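Local structure of putative gdp-fucose protein o-fucosyltransferase 1 (Caenorhabditis elegans, 3ZY2) at residues 265-268 with 269-273; 294-297 with 298-302. The protein belongs to the GT-B clan of glycosyltransferases, in the protein O-fucosyltransferase family, and binds guanosine-5'-diphosphate. One frame throughout, in Å; residues are numbered along the deposited sequence.

Contact 1. Residues 265-268 with 269-273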
ATOM      1  N   GLN A 265       8.250  15.058 -36.449  1.00 25.08           N
ATOM      2  CA  GLN A 265       9.119  14.639 -37.553  1.00 25.85           C
ATOM      3  C   GLN A 265       9.359  13.123 -37.560  1.00 24.17           C
ATOM      4  O   GLN A 265       9.269  12.481 -38.615  1.00 23.63           O
ATOM      5  CB  GLN A 265      10.471  15.380 -37.476  1.00 27.86           C
ATOM      6  CG  GLN A 265      10.369  16.904 -37.221  1.00 33.05           C
ATOM      7  CD  GLN A 265      10.359  17.289 -35.733  1.00 34.93           C
ATOM      8  OE1 GLN A 265       9.296  17.414 -35.108  1.00 32.55           O
ATOM      9  NE2 GLN A 265      11.552  17.507 -35.171  1.00 39.07           N
ATOM     10  N   GLN A 266       9.649  12.566 -36.379  1.00 23.99           N
ATOM     11  CA  GLN A 266       9.949  11.146 -36.203  1.00 23.44           C
ATOM     12  C   GLN A 266       8.681  10.311 -36.485  1.00 22.06           C
ATOM     13  O   GLN A 266       8.753   9.282 -37.144  1.00 21.23           O
ATOM     14  CB  GLN A 266      10.502  10.865 -34.778  1.00 24.59           C
ATOM     15  CG  GLN A 266      11.991  11.306 -34.574  1.00 29.01           C
ATOM     16  CD  GLN A 266      12.492  11.427 -33.093  1.00 30.24           C
ATOM     17  OE1 GLN A 266      11.722  11.428 -32.125  1.00 30.27           O
ATOM     18  NE2 GLN A 266      13.813  11.559 -32.942  1.00 34.99           N
ATOM     19  N   ILE A 267       7.531  10.783 -36.006  1.00 21.47           N
ATOM     20  CA  ILE A 267       6.255  10.102 -36.270  1.00 19.76           C
ATOM     21  C   ILE A 267       6.000  10.005 -37.775  1.00 19.89           C
ATOM     22  O   ILE A 267       5.700   8.931 -38.290  1.00 18.77           O
ATOM     23  CB  ILE A 267       5.084  10.816 -35.575  1.00 19.50           C
ATOM     24  CG1 ILE A 267       5.207  10.625 -34.059  1.00 19.95           C
ATOM     25  CG2 ILE A 267       3.710  10.267 -36.091  1.00 18.26           C
ATOM     26  CD1 ILE A 267       4.324  11.512 -33.230  1.00 22.98           C
ATOM     27  N   LEU A 268       6.176  11.127 -38.472  1.00 19.95           N
ATOM     28  CA  LEU A 268       5.919  11.169 -39.904  1.00 20.39           C
ATOM     29  C   LEU A 268       6.874  10.265 -40.666  1.00 20.06           C
ATOM     30  O   LEU A 268       6.450   9.485 -41.520  1.00 19.81           O
ATOM     31  CB  LEU A 268       5.974  12.615 -40.423  1.00 21.26           C
ATOM     32  CG  LEU A 268       4.881  13.559 -39.900  1.00 22.36           C
ATOM     33  CD1 LEU A 268       5.172  14.977 -40.287  1.00 24.21           C
ATOM     34  CD2 LEU A 268       3.528  13.170 -40.424  1.00 21.75           C
ATOM     35  N   GLU A 269       8.171  10.363 -40.349  1.00 20.08           N
ATOM     36  CA  GLU A 269       9.178   9.548 -41.023  1.00 21.30           C
ATOM     37  C   GLU A 269       8.868   8.064 -40.858  1.00 19.71           C
ATOM     38  O   GLU A 269       8.925   7.302 -41.823  1.00 19.84           O
ATOM     39  CB  GLU A 269      10.580   9.849 -40.472  1.00 21.80           C
ATOM     40  CG  GLU A 269      11.662   8.945 -41.086  1.00 26.12           C
ATOM     41  CD  GLU A 269      13.086   9.347 -40.741  1.00 30.14           C
ATOM     42  OE1 GLU A 269      13.286  10.317 -39.976  1.00 32.85           O
ATOM     43  OE2 GLU A 269      14.004   8.665 -41.249  1.00 28.96           O
ATOM     44  N   GLN A 270       8.508   7.666 -39.641  1.00 18.94           N
ATOM     45  CA  GLN A 270       8.283   6.255 -39.361  1.00 18.16           C
ATOM     46  C   GLN A 270       6.979   5.723 -39.972  1.00 16.88           C
ATOM     47  O   GLN A 270       6.947   4.601 -40.477  1.00 16.36           O
ATOM     48  CB  GLN A 270       8.395   5.990 -37.858  1.00 18.15           C
ATOM     49  CG  GLN A 270       9.838   6.149 -37.373  1.00 20.31           C
ATOM     50  CD  GLN A 270       9.966   6.270 -35.881  1.00 23.12           C
ATOM     51  OE1 GLN A 270      10.470   7.277 -35.358  1.00 27.45           O
ATOM     52  NE2 GLN A 270       9.559   5.232 -35.177  1.00 19.46           N
ATOM     53  N   ILE A 271       5.925   6.531 -39.977  1.00 16.26           N
ATOM     54  CA  ILE A 271       4.671   6.151 -40.657  1.00 16.38           C
ATOM     55  C   ILE A 271       4.906   5.944 -42.152  1.00 16.58           C
ATOM     56  O   ILE A 271       4.425   4.979 -42.745  1.00 15.53           O
ATOM     57  CB  ILE A 271       3.578   7.207 -40.453  1.00 16.17           C
ATOM     58  CG1 ILE A 271       3.081   7.172 -38.993  1.00 16.17           C
ATOM     59  CG2 ILE A 271       2.393   6.966 -41.430  1.00 16.99           C
ATOM     60  CD1 ILE A 271       2.079   8.264 -38.634  1.00 18.49           C
ATOM     61  N   VAL A 272       5.647   6.856 -42.772  1.00 17.01           N
ATOM     62  CA  VAL A 272       5.930   6.734 -44.183  1.00 18.36           C
ATOM     63  C   VAL A 272       6.756   5.468 -44.465  1.00 17.87           C
ATOM     64  O   VAL A 272       6.483   4.756 -45.418  1.00 18.39           O
ATOM     65  CB  VAL A 272       6.684   7.979 -44.699  1.00 18.92           C
ATOM     66  CG1 VAL A 272       7.270   7.727 -46.083  1.00 20.76           C
ATOM     67  CG2 VAL A 272       5.755   9.176 -44.724  1.00 19.22           C
ATOM     68  N   GLU A 273       7.741   5.193 -43.606  1.00 18.54           N
ATOM     69  CA  GLU A 273       8.554   3.990 -43.732  1.00 19.79           C
ATOM     70  C   GLU A 273       7.689   2.726 -43.666  1.00 19.35           C
ATOM     71  O   GLU A 273       7.807   1.828 -44.491  1.00 20.14           O
ATOM     72  CB  GLU A 273       9.631   3.981 -42.634  1.00 20.48           C
ATOM     73  CG  GLU A 273      10.772   3.043 -42.919  1.00 26.86           C
ATOM     74  CD  GLU A 273      10.466   1.606 -42.561  1.00 31.37           C
ATOM     75  OE1 GLU A 273       9.843   1.367 -41.499  1.00 34.71           O
ATOM     76  OE2 GLU A 273      10.854   0.710 -43.351  1.00 36.58           O
TER
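Ile267 and Ile271 stand one turn apart on the alpha-helix 264-278, which flanks the parallel sheet containing strand 213-218 in this GT-B protein, and their side chains lie next to each other pointing the same way. The segment illustrates how a helix settles its backbone polarity locally while its side chains are sorted by surroundings. Each of the four carbonyls of 265-268 is taken by the amide four residues on: Glu269 N reaches Gln265 O at 2.9 Å, Gln270 N bonds to Gln266 O, Ile271 N to Ile267 O at 2.9 Å, and Val272 N to Leu268 O at 3.0 Å. The next link, Glu273 N to Glu269 O, carries the pattern onward. The N-H groups point fairly straight at their acceptors, with an angle of 165° in the first of these bonds.

Polar side chains differ in how they are served. Gln266 turns its amide back toward the start of the helix, where OE1 accepts the backbone N-H of Ser263 and NE2 gives a weak hydrogen bond to Glu258; both ends of this amide therefore have partners beyond the helical turn described here. Glu269, on the exposed side, meets the preceding turn through its CB, which lies 3.5 Å from Gln265 O.

On the inner side, Ile267 rests on Leu218 and Ile271 on Val216, both of strand 213-218, while Leu268 and Val272 turn to helix 293-300. Val272 CG2 also comes to 3.3 Å from Leu268 O. Ile271 holds CG1 beside its own backbone N (chi1 -71°), which directs CD1 back along the helix toward its neighbour. Between the two isoleucines the touching atoms are Ile267 CG2 and Ile271 CD1, 3.6 Å apart.

Contact 2. Residues 294-297 with 298-302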
ATOM      1  N   ASP A 294      -3.832  16.121 -40.977  1.00 21.75           N
ATOM      2  CA  ASP A 294      -3.349  16.932 -42.096  1.00 23.24           C
ATOM      3  C   ASP A 294      -1.860  16.743 -42.326  1.00 22.92           C
ATOM      4  O   ASP A 294      -1.425  16.620 -43.484  1.00 23.71           O
ATOM      5  CB  ASP A 294      -3.689  18.407 -41.900  1.00 25.32           C
ATOM      6  CG  ASP A 294      -5.176  18.690 -42.042  1.00 27.44           C
ATOM      7  OD1 ASP A 294      -5.933  17.806 -42.494  1.00 29.56           O
ATOM      8  OD2 ASP A 294      -5.598  19.820 -41.723  1.00 31.49           O
ATOM      9  N   GLU A 295      -1.079  16.698 -41.238  1.00 22.96           N
ATOM     10  CA  GLU A 295       0.375  16.509 -41.352  1.00 23.41           C
ATOM     11  C   GLU A 295       0.714  15.132 -41.944  1.00 21.75           C
ATOM     12  O   GLU A 295       1.581  15.009 -42.814  1.00 22.03           O
ATOM     13  CB  GLU A 295       1.090  16.698 -40.002  1.00 24.34           C
ATOM     14  CG  GLU A 295       1.010  18.102 -39.404  1.00 28.69           C
ATOM     15  CD  GLU A 295      -0.194  18.310 -38.486  1.00 34.69           C
ATOM     16  OE1 GLU A 295      -1.223  17.600 -38.607  1.00 34.00           O
ATOM     17  OE2 GLU A 295      -0.107  19.212 -37.625  1.00 37.97           O
ATOM     18  N   ILE A 296       0.018  14.092 -41.483  1.00 20.11           N
ATOM     19  CA  ILE A 296       0.259  12.765 -42.028  1.00 18.70           C
ATOM     20  C   ILE A 296      -0.162  12.700 -43.494  1.00 18.67           C
ATOM     21  O   ILE A 296       0.555  12.140 -44.314  1.00 18.45           O
ATOM     22  CB  ILE A 296      -0.415  11.659 -41.195  1.00 16.89           C
ATOM     23  CG1 ILE A 296       0.234  11.605 -39.811  1.00 17.35           C
ATOM     24  CG2 ILE A 296      -0.286  10.289 -41.877  1.00 17.75           C
ATOM     25  CD1 ILE A 296      -0.620  10.863 -38.788  1.00 16.86           C
ATOM     26  N   ASN A 297      -1.320  13.281 -43.809  1.00 19.17           N
ATOM     27  CA  ASN A 297      -1.777  13.329 -45.200  1.00 19.40           C
ATOM     28  C   ASN A 297      -0.791  13.981 -46.161  1.00 19.78           C
ATOM     29  O   ASN A 297      -0.586  13.474 -47.262  1.00 20.02           O
ATOM     30  CB  ASN A 297      -3.161  13.979 -45.309  1.00 19.25           C
ATOM     31  CG  ASN A 297      -4.265  13.013 -44.947  1.00 18.84           C
ATOM     32  OD1 ASN A 297      -4.025  11.803 -44.848  1.00 20.34           O
ATOM     33  ND2 ASN A 297      -5.474  13.526 -44.749  1.00 22.22           N
ATOM     34  N   GLU A 298      -0.161  15.078 -45.731  1.00 20.84           N
ATOM     35  CA  GLU A 298       0.874  15.725 -46.537  1.00 22.74           C
ATOM     36  C   GLU A 298       2.020  14.740 -46.763  1.00 21.87           C
ATOM     37  O   GLU A 298       2.479  14.567 -47.889  1.00 22.58           O
ATOM     38  CB  GLU A 298       1.382  17.003 -45.844  1.00 23.75           C
ATOM     39  CG  GLU A 298       2.438  17.796 -46.625  1.00 29.31           C
ATOM     40  CD  GLU A 298       1.898  18.426 -47.912  1.00 33.96           C
ATOM     41  OE1 GLU A 298       0.657  18.516 -48.076  1.00 35.85           O
ATOM     42  OE2 GLU A 298       2.725  18.840 -48.756  1.00 36.57           O
ATOM     43  N   ALA A 299       2.451  14.071 -45.696  1.00 20.86           N
ATOM     44  CA  ALA A 299       3.568  13.139 -45.782  1.00 19.94           C
ATOM     45  C   ALA A 299       3.274  11.914 -46.659  1.00 19.95           C
ATOM     46  O   ALA A 299       4.189  11.325 -47.254  1.00 19.61           O
ATOM     47  CB  ALA A 299       4.032  12.726 -44.380  1.00 19.01           C
ATOM     48  N   LEU A 300       1.993  11.548 -46.744  1.00 19.55           N
ATOM     49  CA  LEU A 300       1.545  10.390 -47.537  1.00 19.03           C
ATOM     50  C   LEU A 300       1.198  10.683 -48.991  1.00 19.99           C
ATOM     51  O   LEU A 300       0.932   9.752 -49.754  1.00 20.55           O
ATOM     52  CB  LEU A 300       0.340   9.751 -46.870  1.00 18.25           C
ATOM     53  CG  LEU A 300       0.614   9.096 -45.531  1.00 19.30           C
ATOM     54  CD1 LEU A 300      -0.703   8.543 -44.936  1.00 18.54           C
ATOM     55  CD2 LEU A 300       1.708   8.007 -45.653  1.00 22.22           C
ATOM     56  N   LYS A 301       1.204  11.961 -49.373  1.00 20.93           N
ATOM     57  CA  LYS A 301       0.910  12.351 -50.758  1.00 20.90           C
ATOM     58  C   LYS A 301       1.655  11.538 -51.826  1.00 21.24           C
ATOM     59  O   LYS A 301       1.025  11.129 -52.807  1.00 21.21           O
ATOM     60  CB  LYS A 301       1.110  13.860 -50.964  1.00 22.68           C
ATOM     61  CG  LYS A 301      -0.042  14.683 -50.428  1.00 24.68           C
ATOM     62  CD  LYS A 301       0.019  16.130 -50.878  1.00 30.43           C
ATOM     63  CE  LYS A 301      -1.133  16.928 -50.266  1.00 31.91           C
ATOM     64  NZ  LYS A 301      -0.929  18.390 -50.486  1.00 36.06           N
ATOM     65  N   PRO A 302       2.977  11.285 -51.644  1.00 20.42           N
ATOM     66  CA  PRO A 302       3.694  10.474 -52.646  1.00 21.42           C
ATOM     67  C   PRO A 302       3.122   9.067 -52.846  1.00 20.27           C
ATOM     68  O   PRO A 302       3.336   8.466 -53.907  1.00 21.46           O
ATOM     69  CB  PRO A 302       5.108  10.382 -52.083  1.00 21.73           C
ATOM     70  CG  PRO A 302       5.262  11.604 -51.246  1.00 22.57           C
ATOM     71  CD  PRO A 302       3.903  11.758 -50.593  1.00 20.86           C
TER
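Glu298 begins the second half of this helical stretch by donating its backbone N to Asp294 O at 3.0 Å, in the regular four-residue spacing. Its CB lies 3.6 Å from Glu295 O, but the chain bends at chi2 (67°), and the carboxylate is carried forward to the exposed side instead of back along the helix. Ala299 follows with a longer bond, its N 3.2 Å from Glu295 O. Its small side chain faces helix 264-278 and meets Val272 there.

Leu300 N bonds to Ile296 O at 2.9 Å, with the N-H bent to 136°, and also makes a weak bond to Asn297 O, three residues back, so that one amide is shared between two carbonyls. The setting is a beta-alpha-beta unit formed by strand 282-287, helix 293-300 and strand 307-308. With CG beside the backbone N of Leu300 (chi1 -67°), its CD1 lies against Ile296 CG2 at 3.5 Å, the two side chains lying abreast. Both also lean on strand 282-287, Ile296 through Val285 and Leu300 through Val283. Asn297, on another side, hands its OD1 to the backbone N of Ala307, pinning the helix to the start of the next strand.

Lys301, which with Pro302 has 3-10 geometry, bonds through its N to Glu298 O. Its extended chain passes Asn297 O, CG at 3.4 Å, and ends in a salt bridge between NZ and Glu298 OE1 at 2.9 Å, met from the syn side and somewhat out of the carboxylate plane.

Contacts 1 and 2 belong to neighbouring helices, 264-278 and 293-300, with strand 282-287 between them in the chain, and their centres lie about 10 Å apart. Each pairs a buried aliphatic couple against the same parallel sheet with polar residues on an exposed side. The helices touch directly: Leu268 CD2 is 3.7 Å from Ile296 CA, and Ile271 CD1 is 3.8 Å from Ile296 CD1. The chemistry diverges with position. Contact 1, within a continuing helix, meets its polar needs across the segments by uniform backbone bonding, whereas contact 2, at the run-out toward strand 307-308, is less regular and relies more on side chains.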